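Local coordinates for protein glycoside Hydrolase Family 43_12 (Metagenome, PDB 7JVH) that probably hydrolyses glycosidic bonds of plant cell-wall polysaccharides, as a family 43 glycoside hydrolase from a gut microbial community, at residues G240-C254 with E265-Y277. Numbering follows the deposited sequence.
Sequences GPHIYKKNGTYYLMC and EVIFKADNIYGPY
Y250 pairs with A270 through two backbone hydrogen bonds, Y250 N to A270 O and A270 N to Y250 O, both 2.9 Å. L252 with F268 and C254 with V266 repeat this hydrogen-bonded pattern, while Y251–K269 and M253–I267 form the non-hydrogen-bonded pairs between them; the N-to-C directions of segments 249-254 and 265-270 differ by 157°, so the pairing is antiparallel.

On the face carrying Y250, L252 and F268, the Y250 ring lies against 272-273, with I273 N 3.5 Å above its plane and I273 CD1 3.8 Å from its CD1. Y277 CD1 lies 3.8 Å from L252 CB, and A270 CB sits over the centre of one face of that ring. On the other face, CE of selenomethionine M253 reaches I267 CD1 at 3.7 Å, and Y251 CE1 lies 3.8 Å from K269 CB.

Strands 239-246, 249-255, 265-270 and 278-279 follow one another as an antiparallel up-and-down sheet, one blade of the five-bladed beta-propeller characteristic of family 43.

Beyond these contacts, Y277 OH donates to I273 O from above the carbonyl plane (35° out of it), linking Y277 to the residue over the Y250 ring. K245 NZ and D179 of a neighbouring blade both bond Y250 OH, fixing the ring's far end. E265, with CG anti to the backbone N (chi1 -163°) and a bend at chi2, directs its carboxylate back beside C254, where OE1 accepts from A305 N.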
# COMPACT_ATOMS: atom_id res chain seq x y z
N GLY A 240 8.55 11.61 7.22
CA GLY A 240 7.71 12.12 6.16
C GLY A 240 7.80 13.64 5.93
O GLY A 240 6.79 14.29 5.74
N PRO A 241 9.01 14.25 5.91
CA PRO A 241 9.11 15.71 5.77
C PRO A 241 8.66 16.20 4.39
O PRO A 241 9.05 15.62 3.38
CB PRO A 241 10.62 15.97 5.95
CG PRO A 241 11.28 14.67 5.56
CD PRO A 241 10.33 13.57 5.96
N HIS A 242 7.83 17.26 4.36
CA HIS A 242 7.50 17.96 3.12
C HIS A 242 7.66 19.48 3.30
O HIS A 242 7.25 20.04 4.32
CB HIS A 242 6.07 17.65 2.68
CG HIS A 242 5.85 16.22 2.30
ND1 HIS A 242 6.45 15.64 1.20
CD2 HIS A 242 5.09 15.24 2.87
CE1 HIS A 242 6.08 14.37 1.12
NE2 HIS A 242 5.26 14.11 2.12
N ILE A 243 8.27 20.12 2.30
CA ILE A 243 8.38 21.57 2.25
C ILE A 243 7.30 22.13 1.34
O ILE A 243 7.05 21.60 0.26
CB ILE A 243 9.75 22.06 1.73
CG1 ILE A 243 10.90 21.49 2.57
CG2 ILE A 243 9.81 23.58 1.73
CD1 ILE A 243 11.04 22.10 3.95
N TYR A 244 6.63 23.20 1.81
CA TYR A 244 5.73 24.01 1.01
C TYR A 244 6.11 25.46 1.26
O TYR A 244 6.63 25.79 2.32
CB TYR A 244 4.26 23.77 1.41
CG TYR A 244 3.87 22.31 1.54
CD1 TYR A 244 3.54 21.54 0.43
CD2 TYR A 244 3.81 21.71 2.80
CE1 TYR A 244 3.18 20.22 0.56
CE2 TYR A 244 3.45 20.38 2.94
CZ TYR A 244 3.13 19.64 1.83
OH TYR A 244 2.79 18.33 2.00
N LYS A 245 5.86 26.32 0.27
CA LYS A 245 6.10 27.75 0.43
C LYS A 245 4.82 28.48 0.14
O LYS A 245 4.20 28.23 -0.88
CB LYS A 245 7.19 28.21 -0.53
CG LYS A 245 7.80 29.55 -0.15
CD LYS A 245 8.85 29.94 -1.18
CE LYS A 245 9.48 31.27 -0.85
NZ LYS A 245 10.56 31.57 -1.82
N LYS A 246 4.42 29.36 1.06
CA LYS A 246 3.17 30.12 0.96
C LYS A 246 3.31 31.51 1.57
O LYS A 246 3.69 31.65 2.73
CB LYS A 246 2.05 29.33 1.65
CG LYS A 246 0.64 29.70 1.21
CD LYS A 246 -0.36 28.73 1.80
CE LYS A 246 -1.78 29.24 1.74
NZ LYS A 246 -1.98 30.36 2.72
N ASN A 247 2.98 32.54 0.79
CA ASN A 247 3.13 33.96 1.17
C ASN A 247 4.54 34.29 1.64
O ASN A 247 4.72 34.98 2.64
CB ASN A 247 2.13 34.36 2.27
CG ASN A 247 0.70 33.95 1.94
OD1 ASN A 247 -0.05 33.49 2.80
ND2 ASN A 247 0.32 34.12 0.67
N GLY A 248 5.53 33.77 0.92
CA GLY A 248 6.93 34.02 1.20
C GLY A 248 7.54 33.24 2.35
O GLY A 248 8.76 33.32 2.56
N THR A 249 6.73 32.45 3.07
CA THR A 249 7.17 31.67 4.22
C THR A 249 7.34 30.20 3.84
O THR A 249 6.56 29.67 3.05
CB THR A 249 6.14 31.77 5.37
OG1 THR A 249 6.01 33.14 5.77
CG2 THR A 249 6.55 30.95 6.57
N TYR A 250 8.37 29.55 4.40
CA TYR A 250 8.63 28.12 4.20
C TYR A 250 7.96 27.32 5.30
O TYR A 250 7.93 27.74 6.45
CB TYR A 250 10.14 27.82 4.15
CG TYR A 250 10.83 28.47 2.97
CD1 TYR A 250 10.93 27.81 1.76
CD2 TYR A 250 11.33 29.76 3.07
CE1 TYR A 250 11.54 28.42 0.67
CE2 TYR A 250 11.91 30.38 1.98
CZ TYR A 250 12.03 29.70 0.79
OH TYR A 250 12.62 30.29 -0.30
N TYR A 251 7.43 26.15 4.92
CA TYR A 251 6.70 25.27 5.83
C TYR A 251 7.26 23.88 5.72
O TYR A 251 7.45 23.37 4.62
CB TYR A 251 5.22 25.27 5.48
CG TYR A 251 4.54 26.58 5.85
CD1 TYR A 251 3.98 26.74 7.11
CD2 TYR A 251 4.49 27.65 4.96
CE1 TYR A 251 3.36 27.92 7.48
CE2 TYR A 251 3.89 28.84 5.32
CZ TYR A 251 3.32 28.97 6.58
OH TYR A 251 2.72 30.15 6.96
N LEU A 252 7.55 23.27 6.87
CA LEU A 252 7.99 21.89 6.96
C LEU A 252 6.92 21.13 7.73
O LEU A 252 6.64 21.44 8.88
CB LEU A 252 9.34 21.77 7.69
CG LEU A 252 9.80 20.36 8.09
CD1 LEU A 252 10.11 19.53 6.86
CD2 LEU A 252 11.01 20.44 9.01
N MSE A 253 6.32 20.14 7.06
CA MSE A 253 5.33 19.27 7.69
C MSE A 253 5.92 17.86 7.79
O MSE A 253 6.43 17.33 6.81
CB MSE A 253 4.02 19.26 6.89
CG MSE A 253 2.86 18.66 7.66
SE MSE A 253 1.18 18.69 6.65
CE MSE A 253 0.55 20.48 6.92
N CYS A 254 5.83 17.27 8.99
CA CYS A 254 6.41 15.96 9.25
C CYS A 254 5.44 15.09 10.02
O CYS A 254 4.61 15.60 10.77
CB CYS A 254 7.69 16.11 10.08
SG CYS A 254 8.95 17.18 9.37
N GLU A 265 0.82 14.26 12.86
CA GLU A 265 1.48 15.16 11.93
C GLU A 265 1.66 16.50 12.62
O GLU A 265 0.75 16.97 13.30
CB GLU A 265 0.68 15.33 10.65
CG GLU A 265 1.51 15.91 9.52
CD GLU A 265 2.34 14.88 8.78
OE1 GLU A 265 2.26 13.66 9.10
OE2 GLU A 265 3.05 15.30 7.85
N VAL A 266 2.84 17.09 12.43
CA VAL A 266 3.25 18.31 13.07
C VAL A 266 3.70 19.28 11.98
O VAL A 266 3.92 18.86 10.84
CB VAL A 266 4.35 18.07 14.11
CG1 VAL A 266 3.88 17.09 15.16
CG2 VAL A 266 5.63 17.57 13.45
N ILE A 267 3.81 20.56 12.33
CA ILE A 267 4.07 21.62 11.35
C ILE A 267 5.03 22.68 11.92
O ILE A 267 4.87 23.12 13.07
CB ILE A 267 2.76 22.30 10.89
CG1 ILE A 267 3.01 23.24 9.71
CG2 ILE A 267 2.10 23.06 12.04
CD1 ILE A 267 3.23 22.55 8.38
N PHE A 268 6.00 23.07 11.08
CA PHE A 268 7.04 24.04 11.39
C PHE A 268 7.01 25.10 10.30
O PHE A 268 6.62 24.81 9.17
CB PHE A 268 8.42 23.36 11.30
CG PHE A 268 8.65 22.27 12.31
CD1 PHE A 268 8.27 20.96 12.05
CD2 PHE A 268 9.26 22.56 13.53
CE1 PHE A 268 8.50 19.97 12.98
CE2 PHE A 268 9.48 21.56 14.46
CZ PHE A 268 9.11 20.26 14.18
N LYS A 269 7.48 26.31 10.62
CA LYS A 269 7.70 27.35 9.61
C LYS A 269 9.04 28.08 9.77
O LYS A 269 9.63 28.09 10.85
CB LYS A 269 6.52 28.34 9.59
CG LYS A 269 6.55 29.41 10.66
CD LYS A 269 5.30 30.29 10.61
CE LYS A 269 5.29 31.32 11.72
NZ LYS A 269 5.99 32.58 11.33
N ALA A 270 9.52 28.67 8.67
CA ALA A 270 10.76 29.44 8.64
C ALA A 270 10.72 30.53 7.59
O ALA A 270 9.96 30.44 6.62
CB ALA A 270 11.95 28.53 8.37
N ASP A 271 11.57 31.56 7.78
CA ASP A 271 11.67 32.69 6.86
C ASP A 271 12.66 32.44 5.71
O ASP A 271 12.78 33.26 4.80
CB ASP A 271 12.08 33.95 7.61
CG ASP A 271 11.03 34.39 8.62
OD1 ASP A 271 9.81 34.25 8.38
OD2 ASP A 271 11.43 34.90 9.69
N ASN A 272 13.36 31.30 5.78
CA ASN A 272 14.41 30.91 4.84
C ASN A 272 14.47 29.38 4.70
O ASN A 272 14.19 28.65 5.66
CB ASN A 272 15.74 31.51 5.33
CG ASN A 272 16.97 30.83 4.76
OD1 ASN A 272 17.45 29.85 5.31
ND2 ASN A 272 17.54 31.39 3.69
N ILE A 273 14.83 28.90 3.50
CA ILE A 273 14.81 27.46 3.22
C ILE A 273 15.61 26.64 4.24
O ILE A 273 15.18 25.55 4.62
CB ILE A 273 15.29 27.15 1.78
CG1 ILE A 273 15.11 25.65 1.46
CG2 ILE A 273 16.75 27.53 1.58
CD1 ILE A 273 13.68 25.17 1.60
N TYR A 274 16.77 27.16 4.64
CA TYR A 274 17.63 26.57 5.67
C TYR A 274 17.29 27.13 7.05
O TYR A 274 17.76 26.63 8.07
CB TYR A 274 19.10 26.89 5.40
CG TYR A 274 19.74 26.14 4.26
CD1 TYR A 274 20.08 24.80 4.40
CD2 TYR A 274 20.04 26.76 3.05
CE1 TYR A 274 20.69 24.09 3.38
CE2 TYR A 274 20.63 26.07 2.01
CZ TYR A 274 20.96 24.73 2.18
OH TYR A 274 21.56 24.02 1.15
N GLY A 275 16.48 28.20 7.05
CA GLY A 275 16.36 29.14 8.17
C GLY A 275 15.84 28.32 9.34
O GLY A 275 15.37 27.20 9.13
N PRO A 276 15.93 28.83 10.59
CA PRO A 276 15.46 28.07 11.74
C PRO A 276 13.97 27.76 11.56
O PRO A 276 13.20 28.66 11.25
CB PRO A 276 15.73 29.00 12.93
CG PRO A 276 15.99 30.34 12.35
CD PRO A 276 16.43 30.17 10.93
N TYR A 277 13.60 26.48 11.68
CA TYR A 277 12.22 26.05 11.58
C TYR A 277 11.68 25.92 12.98
O TYR A 277 12.20 25.15 13.77
CB TYR A 277 12.13 24.70 10.85
CG TYR A 277 12.29 24.82 9.36
CD1 TYR A 277 11.18 25.02 8.53
CD2 TYR A 277 13.53 24.73 8.77
CE1 TYR A 277 11.32 25.13 7.16
CE2 TYR A 277 13.68 24.83 7.40
CZ TYR A 277 12.58 25.04 6.60
OH TYR A 277 12.74 25.16 5.23